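Local coordinates for uncharacterized protein (Enterococcus faecalis, PDB 3CLQ) that is of unknown function but belongs to the AllG family, whose namesake is an oxamate carbamoyltransferase subunit, and so may act in related carbamoyl chemistry, at residues P51-Y55 with E56-G60; M260-G264 with V265-I269; P358-D361 with F362-I365. All blocks are in the same frame, centred on the assembly; numbering follows the deposited sequence.

How the contacts relate
Contacts 1 and 2 touch each other: the loop of 51-60 lies against the turn end of the hairpin 260-269, where Asn-263 ND2 bonds to Pro-51 O, and Ile-53 packs beside Val-265. Contact 2 is the buried one, held by a ladder of backbone bonds and by side chains on one face of a sheet. Contact 1 is partly buried, with an inward tyrosine and selenomethionine and an outward row of polar side chains. Contact 3 sits on the surface, its centre about 40 Å from that of contact 1 and on the opposite side of the chain's centre; its tight turn and packed phenylalanine ring meet the second subunit.

Contact 1. Residues P51-Y55 with E56-G60; sequences PPITY and ENMCG
Selenomethionine Met-58 crosses Tyr-55 at about a right angle, its SE 3.9 Å from Tyr-55 CD1 and oblique to the ring, a Met-aromatic contact. Its CG lies anti to its own carbonyl carbon (chi1 -69°) and the chain runs extended from there, which sets SE beside the ring and turns the methyl CE away from it toward Ile-53, 4.0 Å from Ile-53 CG2. The other branch of Ile-53 reaches forward, CD1 resting 3.8 Å from the carbonyl oxygen Asn-57 O. All this is built on a type I beta turn from Tyr-55 to Met-58, closed by a hydrogen bond from Met-58 N to Tyr-55 O at 2.8 Å; the N-H comes in from above the carbonyl plane. Cys-59, one residue on, is the N-cap of helix 60-73, which takes part in covering Tyr-55 and Met-58. Glu-56 bends back at chi2 (70°) and brings OE2 to the edge of the tyrosine ring, in its plane, 3.9 Å from Tyr-55 CD2, with carboxylate and ring planes steeply inclined. Thr-54 and Asn-57 run side by side in the same direction on the exposed side, Thr-54 OG1 3.1 Å from Asn-57 ND2 but too poorly angled for a hydrogen bond. The phenol Tyr-55 OH bonds to Asp-83 and Gln-67.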
# COMPACT_ATOMS: atom_id res chain seq x y z
N PRO B 51 13.40 -29.50 1.99
CA PRO B 51 13.36 -30.86 1.45
C PRO B 51 13.43 -31.93 2.55
O PRO B 51 13.76 -31.62 3.69
CB PRO B 51 14.61 -30.92 0.59
CG PRO B 51 15.55 -30.07 1.34
CD PRO B 51 14.73 -28.91 1.83
N PRO B 52 13.14 -33.20 2.20
CA PRO B 52 13.00 -34.25 3.22
C PRO B 52 14.20 -34.27 4.16
O PRO B 52 15.34 -34.06 3.73
CB PRO B 52 12.92 -35.53 2.40
CG PRO B 52 12.34 -35.12 1.12
CD PRO B 52 12.90 -33.73 0.85
N ILE B 53 13.92 -34.49 5.44
CA ILE B 53 14.95 -34.47 6.48
C ILE B 53 14.44 -35.18 7.74
O ILE B 53 13.39 -34.84 8.28
CB ILE B 53 15.37 -33.02 6.82
CG1 ILE B 53 16.55 -33.00 7.78
CG2 ILE B 53 14.20 -32.25 7.40
CD1 ILE B 53 17.39 -31.77 7.69
N THR B 54 15.16 -36.18 8.20
CA THR B 54 14.78 -36.82 9.45
C THR B 54 14.86 -35.81 10.59
O THR B 54 15.45 -34.74 10.45
CB THR B 54 15.66 -38.02 9.76
OG1 THR B 54 17.03 -37.60 9.74
CG2 THR B 54 15.46 -39.09 8.72
N TYR B 55 14.26 -36.16 11.72
CA TYR B 55 14.21 -35.27 12.87
C TYR B 55 15.61 -35.12 13.45
O TYR B 55 16.05 -34.00 13.71
CB TYR B 55 13.23 -35.79 13.92
CG TYR B 55 13.28 -35.03 15.22
CD1 TYR B 55 12.67 -33.80 15.35
CD2 TYR B 55 13.95 -35.55 16.33
CE1 TYR B 55 12.71 -33.09 16.54
CE2 TYR B 55 14.00 -34.85 17.54
CZ TYR B 55 13.37 -33.62 17.64
OH TYR B 55 13.40 -32.91 18.82
N GLU B 56 16.31 -36.24 13.65
CA GLU B 56 17.64 -36.18 14.26
C GLU B 56 18.58 -35.24 13.51
O GLU B 56 19.47 -34.65 14.11
CB GLU B 56 18.29 -37.56 14.40
CG GLU B 56 17.57 -38.52 15.33
CD GLU B 56 16.25 -38.97 14.73
OE1 GLU B 56 16.21 -39.13 13.49
OE2 GLU B 56 15.27 -39.13 15.48
N ASN B 57 18.41 -35.11 12.20
CA ASN B 57 19.29 -34.21 11.48
C ASN B 57 18.79 -32.76 11.37
O ASN B 57 19.50 -31.91 10.85
CB ASN B 57 19.69 -34.79 10.12
CG ASN B 57 20.32 -36.18 10.25
OD1 ASN B 57 20.99 -36.48 11.25
ND2 ASN B 57 20.09 -37.03 9.26
N MSE B 58 17.61 -32.48 11.91
CA MSE B 58 17.08 -31.10 11.88
C MSE B 58 17.93 -30.18 12.73
O MSE B 58 18.77 -30.64 13.49
CB MSE B 58 15.63 -31.03 12.35
CG MSE B 58 14.63 -31.67 11.40
SE MSE B 58 12.82 -31.61 12.15
CE MSE B 58 11.77 -32.22 10.61
N CYS B 59 17.73 -28.88 12.61
CA CYS B 59 18.61 -27.92 13.26
C CYS B 59 17.98 -27.40 14.54
O CYS B 59 16.80 -27.63 14.79
CB CYS B 59 18.91 -26.76 12.33
SG CYS B 59 17.53 -25.60 12.13
N GLY B 60 18.78 -26.70 15.33
CA GLY B 60 18.29 -26.07 16.55
C GLY B 60 16.87 -25.55 16.44
O GLY B 60 15.94 -26.15 16.97

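Contact 2. Residues M260-G264 with V265-I269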
# COMPACT_ATOMS: atom_id res chain seq x y z
N MSE B 260 11.79 -23.82 -4.76
CA MSE B 260 13.06 -23.60 -4.11
C MSE B 260 12.72 -23.53 -2.65
O MSE B 260 11.81 -22.79 -2.26
CB MSE B 260 13.76 -22.32 -4.58
CG MSE B 260 14.34 -22.42 -5.97
SE MSE B 260 15.48 -20.89 -6.51
CE MSE B 260 14.16 -19.51 -6.02
N CYS B 261 13.41 -24.32 -1.83
CA CYS B 261 13.11 -24.35 -0.41
C CYS B 261 14.30 -24.84 0.38
O CYS B 261 15.24 -25.42 -0.16
CB CYS B 261 11.89 -25.23 -0.13
SG CYS B 261 12.12 -26.93 -0.60
N ARG B 262 14.25 -24.58 1.69
CA ARG B 262 15.36 -24.93 2.55
C ARG B 262 14.84 -25.24 3.95
O ARG B 262 13.76 -24.79 4.33
CB ARG B 262 16.39 -23.80 2.59
CG ARG B 262 15.79 -22.45 2.72
CD ARG B 262 15.55 -21.81 1.37
NE ARG B 262 15.64 -20.36 1.48
CZ ARG B 262 14.61 -19.56 1.76
NH1 ARG B 262 14.80 -18.25 1.87
NH2 ARG B 262 13.40 -20.06 1.92
N ASN B 263 15.60 -26.05 4.68
CA ASN B 263 15.22 -26.50 6.03
C ASN B 263 16.30 -26.22 7.08
O ASN B 263 16.38 -26.92 8.08
CB ASN B 263 14.87 -28.00 6.03
CG ASN B 263 16.02 -28.88 5.56
OD1 ASN B 263 17.19 -28.52 5.69
ND2 ASN B 263 15.69 -30.02 4.99
N GLY B 264 17.13 -25.21 6.83
CA GLY B 264 18.12 -24.80 7.81
C GLY B 264 19.38 -25.62 7.70
O GLY B 264 20.38 -25.31 8.35
N VAL B 265 19.34 -26.68 6.89
CA VAL B 265 20.50 -27.52 6.68
C VAL B 265 20.76 -27.71 5.19
O VAL B 265 21.90 -27.65 4.74
CB VAL B 265 20.32 -28.91 7.37
CG1 VAL B 265 21.54 -29.79 7.17
CG2 VAL B 265 20.04 -28.76 8.86
N GLU B 266 19.69 -27.95 4.42
CA GLU B 266 19.84 -28.20 2.99
C GLU B 266 18.94 -27.33 2.13
O GLU B 266 17.84 -26.94 2.52
CB GLU B 266 19.50 -29.64 2.65
CG GLU B 266 20.51 -30.67 3.11
CD GLU B 266 20.44 -31.93 2.28
OE1 GLU B 266 19.32 -32.48 2.11
OE2 GLU B 266 21.50 -32.38 1.80
N PHE B 267 19.41 -27.06 0.92
CA PHE B 267 18.60 -26.39 -0.09
C PHE B 267 18.11 -27.43 -1.08
O PHE B 267 18.86 -28.36 -1.46
CB PHE B 267 19.43 -25.37 -0.81
CG PHE B 267 18.64 -24.29 -1.37
CD1 PHE B 267 18.55 -23.07 -0.73
CD2 PHE B 267 17.93 -24.48 -2.55
CE1 PHE B 267 17.78 -22.04 -1.26
CE2 PHE B 267 17.17 -23.45 -3.09
CZ PHE B 267 17.11 -22.24 -2.44
N GLY B 268 16.86 -27.29 -1.50
CA GLY B 268 16.23 -28.29 -2.33
C GLY B 268 15.26 -27.73 -3.36
O GLY B 268 14.40 -26.88 -3.06
N ILE B 269 15.38 -28.23 -4.58
CA ILE B 269 14.55 -27.76 -5.66
C ILE B 269 13.91 -28.92 -6.41
O ILE B 269 14.34 -30.05 -6.27
CB ILE B 269 15.35 -26.88 -6.63
CG1 ILE B 269 16.37 -27.72 -7.39
CG2 ILE B 269 16.02 -25.77 -5.86
CD1 ILE B 269 17.02 -27.00 -8.55
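Backbone bonds come first: Cys-261 and Gly-268 form an antiparallel hydrogen-bonded pair, Gly-268 N reaching Cys-261 O at 2.8 Å and Cys-261 N reaching Gly-268 O at 3.0 Å. Nearer the turn, Asn-263 N bonds to Glu-266 O. The side chain of Asn-263 then closes the loop: with chi1 at 59° its amide reaches across the turn, and OD1 accepts from both Val-265 N, 3.1 Å away, and Glu-266 N, at 2.9 Å. Two bonds thus grip this one oxygen, while ND2 of the same amide is held by Pro-51 O.

Apolar contact gathers on the face that carries Met-260, Arg-262, Phe-267 and Ile-269. The Arg-262 and Phe-267 side chains run alongside each other, Arg-262 CD 3.5 Å from Phe-267 CE1, and beyond it the guanidinium goes to a salt bridge with Asp-303. Selenomethionine Met-260 meets the same ring obliquely, with Met-260 CB 3.9 Å from Phe-267 CE2, and its CG lies 3.7 Å from Ile-269 CG2. A polar atom also meets the ring: Cys-261 O stands over one face, displaced toward the rim. Paired strands 257-263 and 266-271, joined by a short turn with Gly-264 at positive phi (85°), make a beta hairpin in the middle of a four-stranded antiparallel sheet.

Contact 3. Residues P358-D361 with F362-I365; sequences PVLD and FMGI
Phe-362 lays its ring over Pro-358, four residues earlier in the same loop, and can be followed outward from its backbone. CB begins close to the preceding peptide, 3.0 Å from Asp-361 O. CG is placed anti to its own carbonyl carbon (chi1 -57°), which keeps the near part of the ring by that peptide: CD2 is 3.3 Å from Asp-361 C, a contact oblique to the ring. Along the other edge of the ring, CD1 and CE1 lie over Pro-358 CA, and CE1 is 4.0 Å from Pro-358 CB. CE2 comes near Pro-358 O, and CZ, at the tip, meets CA and CB of the proline. Taken as a whole, the ring has Pro-358 CA almost exactly over its centre, 3.9 Å from the centroid and 9° off the normal, a CH-pi contact made by a backbone carbon. The backbone adds a weak hydrogen bond from Phe-362 N to Pro-358 O.

Leu-360 and selenomethionine Met-363 run side by side in the same direction, Leu-360 CB 3.8 Å from Met-363 CG, and both side chains touch Ser-341 of helix 334-343. The ring and the proline also pack against the second subunit, Phe-362 on Pro-328 and Pro-358 on Pro-324 of that chain, so this surface corner belongs to the dimer contact. Asp-361 and Phe-362 both have positive phi, and Met-363 N bonds to Leu-360 O at 3.0 Å: this is a type I' beta turn, the last part of the loop that brings the chain back from strand 356-357 into the antiparallel strand 363-369.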
# COMPACT_ATOMS: atom_id res chain seq x y z
N PRO B 358 6.58 -1.13 -11.65
CA PRO B 358 6.45 0.23 -12.18
C PRO B 358 7.80 0.88 -12.50
O PRO B 358 8.03 1.31 -13.64
CB PRO B 358 5.76 0.96 -11.03
CG PRO B 358 4.96 -0.10 -10.38
CD PRO B 358 5.87 -1.28 -10.38
N VAL B 359 8.69 0.95 -11.53
CA VAL B 359 9.93 1.68 -11.77
C VAL B 359 10.71 1.14 -12.99
O VAL B 359 11.44 1.88 -13.63
CB VAL B 359 10.82 1.77 -10.50
CG1 VAL B 359 11.48 0.45 -10.21
CG2 VAL B 359 11.84 2.90 -10.65
N LEU B 360 10.56 -0.14 -13.31
CA LEU B 360 11.16 -0.68 -14.54
C LEU B 360 10.19 -0.61 -15.73
O LEU B 360 9.98 -1.61 -16.44
CB LEU B 360 11.60 -2.13 -14.32
CG LEU B 360 13.03 -2.38 -13.80
CD1 LEU B 360 13.79 -1.09 -13.40
CD2 LEU B 360 13.03 -3.39 -12.68
N ASP B 361 9.58 0.56 -15.93
CA ASP B 361 8.64 0.78 -17.02
C ASP B 361 7.58 -0.33 -17.12
O ASP B 361 7.15 -0.68 -18.23
CB ASP B 361 9.39 0.87 -18.36
CG ASP B 361 10.34 2.06 -18.43
OD1 ASP B 361 10.04 3.12 -17.81
OD2 ASP B 361 11.38 1.94 -19.13
N PHE B 362 7.18 -0.88 -15.98
CA PHE B 362 6.17 -1.94 -15.96
C PHE B 362 6.58 -3.21 -16.72
O PHE B 362 5.76 -3.77 -17.46
CB PHE B 362 4.83 -1.42 -16.50
CG PHE B 362 4.34 -0.24 -15.76
CD1 PHE B 362 3.45 -0.40 -14.69
CD2 PHE B 362 4.80 1.04 -16.08
CE1 PHE B 362 3.01 0.70 -13.99
CE2 PHE B 362 4.37 2.15 -15.38
CZ PHE B 362 3.48 1.99 -14.32
N MSE B 363 7.83 -3.66 -16.56
CA MSE B 363 8.17 -4.98 -17.08
C MSE B 363 7.46 -6.01 -16.21
O MSE B 363 7.23 -5.77 -15.04
CB MSE B 363 9.69 -5.22 -17.15
CG MSE B 363 10.36 -5.44 -15.82
SE MSE B 363 12.12 -6.36 -15.85
CE MSE B 363 12.09 -7.15 -14.08
N GLY B 364 7.08 -7.13 -16.80
CA GLY B 364 6.47 -8.21 -16.05
C GLY B 364 7.55 -8.86 -15.21
O GLY B 364 8.71 -8.93 -15.61
N ILE B 365 7.19 -9.32 -14.02
CA ILE B 365 8.16 -10.00 -13.20
C ILE B 365 8.81 -11.16 -13.98
O ILE B 365 8.19 -11.71 -14.88
CB ILE B 365 7.51 -10.49 -11.95
CG1 ILE B 365 6.24 -11.27 -12.30
CG2 ILE B 365 7.14 -9.31 -11.11
CD1 ILE B 365 5.69 -12.10 -11.15